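Local coordinates for Non-structural protein 5 (Modoc virus, PDB 2WA2) that probably methylates the viral RNA cap at guanine N7 and at a ribose 2'-O position, with S-adenosylmethionine as methyl donor, at residues A[13-25]-A[243-255]. The protein carries 4 engineered substitutions. Residues are numbered along the deposited sequence; the frame is centred on the assembly and turned at random.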
loop_
_atom_site.group_PDB
_atom_site.type_symbol
_atom_site.label_atom_id
_atom_site.label_comp_id
_atom_site.label_asym_id
_atom_site.label_seq_id
_atom_site.Cartn_x
_atom_site.Cartn_y
_atom_site.Cartn_z
ATOM N N SER A 13 22.007 -6.053 -3.931
ATOM C CA SER A 13 22.239 -4.906 -3.003
ATOM C C SER A 13 21.006 -4.453 -2.231
ATOM O O SER A 13 21.146 -3.777 -1.204
ATOM C CB SER A 13 22.804 -3.698 -3.773
ATOM O OG SER A 13 21.801 -3.024 -4.520
ATOM N N ALA A 14 19.810 -4.774 -2.738
ATOM C CA ALA A 14 18.574 -4.190 -2.204
ATOM C C ALA A 14 18.378 -4.435 -0.699
ATOM O O ALA A 14 18.188 -3.466 0.051
ATOM C CB ALA A 14 17.358 -4.642 -2.999
ATOM N N PRO A 15 18.447 -5.710 -0.252
ATOM C CA PRO A 15 18.279 -5.942 1.177
ATOM C C PRO A 15 19.335 -5.216 2.018
ATOM O O PRO A 15 18.987 -4.667 3.056
ATOM C CB PRO A 15 18.408 -7.472 1.311
ATOM C CG PRO A 15 18.018 -8.004 -0.053
ATOM C CD PRO A 15 18.631 -6.985 -0.986
ATOM N N THR A 16 20.592 -5.205 1.568
ATOM C CA THR A 16 21.649 -4.490 2.274
ATOM C C THR A 16 21.305 -2.997 2.448
ATOM O O THR A 16 21.272 -2.510 3.570
ATOM C CB THR A 16 23.030 -4.635 1.590
ATOM O OG1 THR A 16 23.467 -5.984 1.731
ATOM C CG2 THR A 16 24.071 -3.719 2.289
ATOM N N LEU A 17 21.019 -2.310 1.344
ATOM C CA LEU A 17 20.754 -0.874 1.366
ATOM C C LEU A 17 19.482 -0.482 2.182
ATOM O O LEU A 17 19.485 0.499 2.932
ATOM C CB LEU A 17 20.634 -0.330 -0.049
ATOM C CG LEU A 17 21.907 -0.120 -0.871
ATOM C CD1 LEU A 17 21.457 0.332 -2.208
ATOM C CD2 LEU A 17 22.871 0.930 -0.224
ATOM N N GLY A 18 18.403 -1.228 2.003
ATOM C CA GLY A 18 17.196 -0.936 2.788
ATOM C C GLY A 18 17.420 -1.231 4.251
ATOM O O GLY A 18 16.890 -0.527 5.138
ATOM N N GLU A 19 18.229 -2.259 4.524
ATOM C CA GLU A 19 18.531 -2.615 5.896
ATOM C C GLU A 19 19.390 -1.563 6.559
ATOM O O GLU A 19 19.257 -1.337 7.760
ATOM C CB GLU A 19 19.238 -3.973 6.000
ATOM C CG GLU A 19 18.289 -5.166 6.015
ATOM C CD GLU A 19 19.020 -6.494 5.784
ATOM O OE1 GLU A 19 20.232 -6.608 6.143
ATOM O OE2 GLU A 19 18.378 -7.413 5.222
ATOM N N ILE A 20 20.330 -0.997 5.798
ATOM C CA ILE A 20 21.132 0.140 6.279
ATOM C C ILE A 20 20.227 1.326 6.631
ATOM O O ILE A 20 20.312 1.883 7.745
ATOM C CB ILE A 20 22.205 0.565 5.254
ATOM C CG1 ILE A 20 23.263 -0.540 5.107
ATOM C CG2 ILE A 20 22.849 1.918 5.670
ATOM C CD1 ILE A 20 24.221 -0.295 3.865
ATOM N N TRP A 21 19.324 1.666 5.698
ATOM C CA TRP A 21 18.328 2.719 5.910
ATOM C C TRP A 21 17.554 2.450 7.192
ATOM O O TRP A 21 17.436 3.350 8.039
ATOM C CB TRP A 21 17.375 2.865 4.705
ATOM C CG TRP A 21 16.141 3.699 5.051
ATOM C CD1 TRP A 21 16.045 5.051 5.039
ATOM C CD2 TRP A 21 14.854 3.198 5.475
ATOM N NE1 TRP A 21 14.757 5.436 5.433
ATOM C CE2 TRP A 21 14.028 4.320 5.726
ATOM C CE3 TRP A 21 14.325 1.904 5.693
ATOM C CZ2 TRP A 21 12.688 4.193 6.159
ATOM C CZ3 TRP A 21 12.998 1.783 6.143
ATOM C CH2 TRP A 21 12.195 2.925 6.359
ATOM N N LYS A 22 17.093 1.212 7.378
ATOM C CA LYS A 22 16.296 0.901 8.576
ATOM C C LYS A 22 17.081 1.107 9.891
ATOM O O LYS A 22 16.560 1.655 10.872
ATOM C CB LYS A 22 15.782 -0.527 8.517
ATOM C CG LYS A 22 14.769 -0.863 9.613
ATOM C CD LYS A 22 13.416 -0.251 9.260
ATOM C CE LYS A 22 12.393 -0.615 10.236
ATOM N NZ LYS A 22 11.075 0.007 9.879
ATOM N N ARG A 23 18.305 0.605 9.913
ATOM C CA ARG A 23 19.135 0.665 11.127
ATOM C C ARG A 23 19.498 2.118 11.409
ATOM O O ARG A 23 19.430 2.582 12.552
ATOM C CB ARG A 23 20.367 -0.215 10.967
ATOM C CG ARG A 23 20.036 -1.701 11.198
ATOM C CD ARG A 23 21.289 -2.602 11.250
ATOM N NE ARG A 23 20.887 -3.912 11.773
ATOM C CZ ARG A 23 21.566 -5.059 11.655
ATOM N NH1 ARG A 23 22.729 -5.124 10.995
ATOM N NH2 ARG A 23 21.056 -6.166 12.197
ATOM N N LYS A 24 19.795 2.861 10.348
ATOM C CA LYS A 24 20.055 4.304 10.491
ATOM C C LYS A 24 18.812 5.070 10.950
ATOM O O LYS A 24 18.887 5.922 11.827
ATOM C CB LYS A 24 20.608 4.893 9.177
ATOM C CG LYS A 24 22.043 4.432 8.874
ATOM C CD LYS A 24 22.617 5.004 7.571
ATOM C CE LYS A 24 22.838 6.481 7.635
ATOM N NZ LYS A 24 24.150 6.780 8.186
ATOM N N LEU A 25 17.665 4.738 10.380
ATOM C CA LEU A 25 16.418 5.351 10.801
ATOM C C LEU A 25 16.215 5.164 12.294
ATOM O O LEU A 25 15.864 6.139 12.987
ATOM C CB LEU A 25 15.221 4.767 10.027
ATOM C CG LEU A 25 13.861 5.427 10.296
ATOM C CD1 LEU A 25 13.724 6.854 9.758
ATOM C CD2 LEU A 25 12.727 4.477 9.818
ATOM N N VAL A 243 13.168 -0.181 -6.184
ATOM C CA VAL A 243 13.393 -0.325 -4.717
ATOM C C VAL A 243 14.762 0.247 -4.321
ATOM O O VAL A 243 14.876 1.018 -3.384
ATOM C CB VAL A 243 13.287 -1.808 -4.269
ATOM C CG1 VAL A 243 13.741 -1.960 -2.810
ATOM C CG2 VAL A 243 11.843 -2.296 -4.437
ATOM N N THR A 244 15.788 -0.123 -5.086
ATOM C CA THR A 244 17.158 0.312 -4.801
ATOM C C THR A 244 17.260 1.834 -4.926
ATOM O O THR A 244 17.911 2.503 -4.115
ATOM C CB THR A 244 18.189 -0.410 -5.735
ATOM O OG1 THR A 244 18.221 -1.802 -5.395
ATOM C CG2 THR A 244 19.584 0.147 -5.504
ATOM N N ALA A 245 16.573 2.381 -5.916
ATOM C CA ALA A 245 16.584 3.817 -6.133
ATOM C C ALA A 245 15.949 4.570 -4.947
ATOM O O ALA A 245 16.439 5.605 -4.520
ATOM C CB ALA A 245 15.885 4.144 -7.430
ATOM N N VAL A 246 14.877 4.006 -4.397
ATOM C CA VAL A 246 14.239 4.557 -3.208
ATOM C C VAL A 246 15.174 4.445 -1.991
ATOM O O VAL A 246 15.327 5.423 -1.245
ATOM C CB VAL A 246 12.850 3.905 -2.926
ATOM C CG1 VAL A 246 12.247 4.417 -1.600
ATOM C CG2 VAL A 246 11.875 4.229 -4.081
ATOM N N SER A 247 15.803 3.295 -1.791
ATOM C CA SER A 247 16.796 3.184 -0.686
ATOM C C SER A 247 17.877 4.266 -0.797
ATOM O O SER A 247 18.189 4.937 0.177
ATOM C CB SER A 247 17.431 1.787 -0.604
ATOM O OG SER A 247 16.443 0.781 -0.397
ATOM N N ARG A 248 18.438 4.444 -1.994
ATOM C CA ARG A 248 19.507 5.433 -2.171
ATOM C C ARG A 248 18.979 6.856 -1.952
ATOM O O ARG A 248 19.627 7.661 -1.312
ATOM C CB ARG A 248 20.211 5.234 -3.528
ATOM C CG ARG A 248 20.967 3.894 -3.556
ATOM C CD ARG A 248 22.272 3.931 -4.389
ATOM N NE ARG A 248 22.850 2.599 -4.590
ATOM C CZ ARG A 248 23.921 2.114 -3.946
ATOM N NH1 ARG A 248 24.578 2.838 -3.039
ATOM N NH2 ARG A 248 24.335 0.884 -4.216
ATOM N N GLN A 249 17.769 7.144 -2.419
ATOM C CA GLN A 249 17.148 8.437 -2.170
ATOM C C GLN A 249 16.935 8.728 -0.681
ATOM O O GLN A 249 17.252 9.817 -0.211
ATOM C CB GLN A 249 15.819 8.518 -2.909
ATOM C CG GLN A 249 15.055 9.795 -2.667
ATOM C CD GLN A 249 13.580 9.614 -2.990
ATOM O OE1 GLN A 249 12.922 8.687 -2.491
ATOM N NE2 GLN A 249 13.063 10.475 -3.829
ATOM N N LEU A 250 16.356 7.760 0.034
ATOM C CA LEU A 250 16.064 7.927 1.457
ATOM C C LEU A 250 17.344 8.035 2.286
ATOM O O LEU A 250 17.371 8.766 3.247
ATOM C CB LEU A 250 15.177 6.790 1.981
ATOM C CG LEU A 250 13.777 6.697 1.346
ATOM C CD1 LEU A 250 13.022 5.586 2.022
ATOM C CD2 LEU A 250 13.043 8.062 1.482
ATOM N N LEU A 251 18.392 7.314 1.898
ATOM C CA LEU A 251 19.707 7.435 2.570
ATOM C C LEU A 251 20.356 8.791 2.350
ATOM O O LEU A 251 20.831 9.395 3.305
ATOM C CB LEU A 251 20.667 6.339 2.115
ATOM C CG LEU A 251 20.280 4.940 2.593
ATOM C CD1 LEU A 251 21.116 3.879 1.862
ATOM C CD2 LEU A 251 20.478 4.839 4.101
ATOM N N LYS A 252 20.380 9.253 1.097
ATOM C CA LYS A 252 20.882 10.606 0.764
ATOM C C LYS A 252 20.123 11.651 1.572
ATOM O O LYS A 252 20.702 12.576 2.076
ATOM C CB LYS A 252 20.724 10.905 -0.740
ATOM C CG LYS A 252 21.071 12.347 -1.140
ATOM C CD LYS A 252 20.545 12.718 -2.551
ATOM C CE LYS A 252 21.327 13.912 -3.160
ATOM N NZ LYS A 252 22.453 13.430 -4.080
ATOM N N ARG A 253 18.807 11.511 1.688
ATOM C CA ARG A 253 18.049 12.485 2.463
ATOM C C ARG A 253 18.431 12.507 3.938
ATOM O O ARG A 253 18.223 13.507 4.629
ATOM C CB ARG A 253 16.550 12.271 2.304
ATOM C CG ARG A 253 16.041 12.706 0.945
ATOM C CD ARG A 253 14.559 12.445 0.780
ATOM N NE ARG A 253 14.121 12.802 -0.564
ATOM C CZ ARG A 253 12.864 12.733 -0.973
ATOM N NH1 ARG A 253 11.906 12.296 -0.154
ATOM N NH2 ARG A 253 12.561 13.093 -2.207
ATOM N N MET A 254 18.983 11.404 4.425
ATOM C CA MET A 254 19.363 11.335 5.828
ATOM C C MET A 254 20.761 11.954 6.023
ATOM O O MET A 254 21.089 12.393 7.117
ATOM C CB MET A 254 19.263 9.893 6.353
ATOM C CG MET A 254 18.778 9.750 7.795
ATOM S SD MET A 254 18.981 8.057 8.404
ATOM C CE MET A 254 19.377 7.297 6.834
ATOM N N GLU A 255 21.554 12.025 4.951
ATOM C CA GLU A 255 22.898 12.637 4.977
ATOM C C GLU A 255 22.868 14.138 5.278
ATOM O O GLU A 255 22.236 14.912 4.540
ATOM C CB GLU A 255 23.623 12.425 3.639
ATOM C CG GLU A 255 23.935 10.975 3.267
ATOM C CD GLU A 255 24.529 10.838 1.865
ATOM O OE1 GLU A 255 25.021 11.862 1.317
ATOM O OE2 GLU A 255 24.492 9.710 1.290
HETATM O O HOH W 1 22.640 -0.462 -6.169
HETATM O O HOH W 2 17.318 -1.419 -1.385
#
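Leu17 and Leu251 interlock as knobs into holes where helices 14-25 and 243-254 pack side by side, nearly parallel at 30° with their axes 9.0 Å apart. Leu17 drops among Thr244, Ser247, Arg248 and Leu251, and Leu251 enters the matching hole formed by Leu17, Ile20, Trp21 and Lys24. The two leucine side chains meet at about a right angle: CD1 of Leu251 touches CD2 of Leu17, while its other methyl, CD2, presses to 3.5 Å from Trp21 CA. Leu17 CD1 lies over one face of the Arg248 guanidinium, off centre and 3.5 Å from CZ; a bend at chi2 (-146°) brings the arginine across it. At the guanidinium edge, in its plane, NH2 donates to a water that also binds Ser13 OG.

These helices are the first and last of the modelled chain, and they pair beside the Rossmann-like core that carries the S-adenosylmethionine pocket; Leu202 of helix 199-212 touches both Ala14 and Val243. The CA atoms of Gly18 and Ser247 are 5.4 Å apart, and the Ser247 hydroxyl lies against the glycine backbone, where no side chain intervenes. This hydroxyl hydrogen-bonds to His227 and to a second water, which donates to Ala14 O over 2.6 Å.

The Leu250 side chain crosses the Trp21 indole obliquely. Its CD1 makes a CH-pi contact over one face, offset toward the rim and 4.2 Å from the centroid of the five-membered ring, and its CB abuts Trp21 CD1 at 3.6 Å. His227 packs edge-to-face with the indole. Toward the C-terminal ends, Met254 curls back at chi3 (-11°), placing CE 3.6 Å from both CB and CE of Lys24, whose aliphatic chain it crosses; Tyr36 of helix 30-38 also touches this methionine.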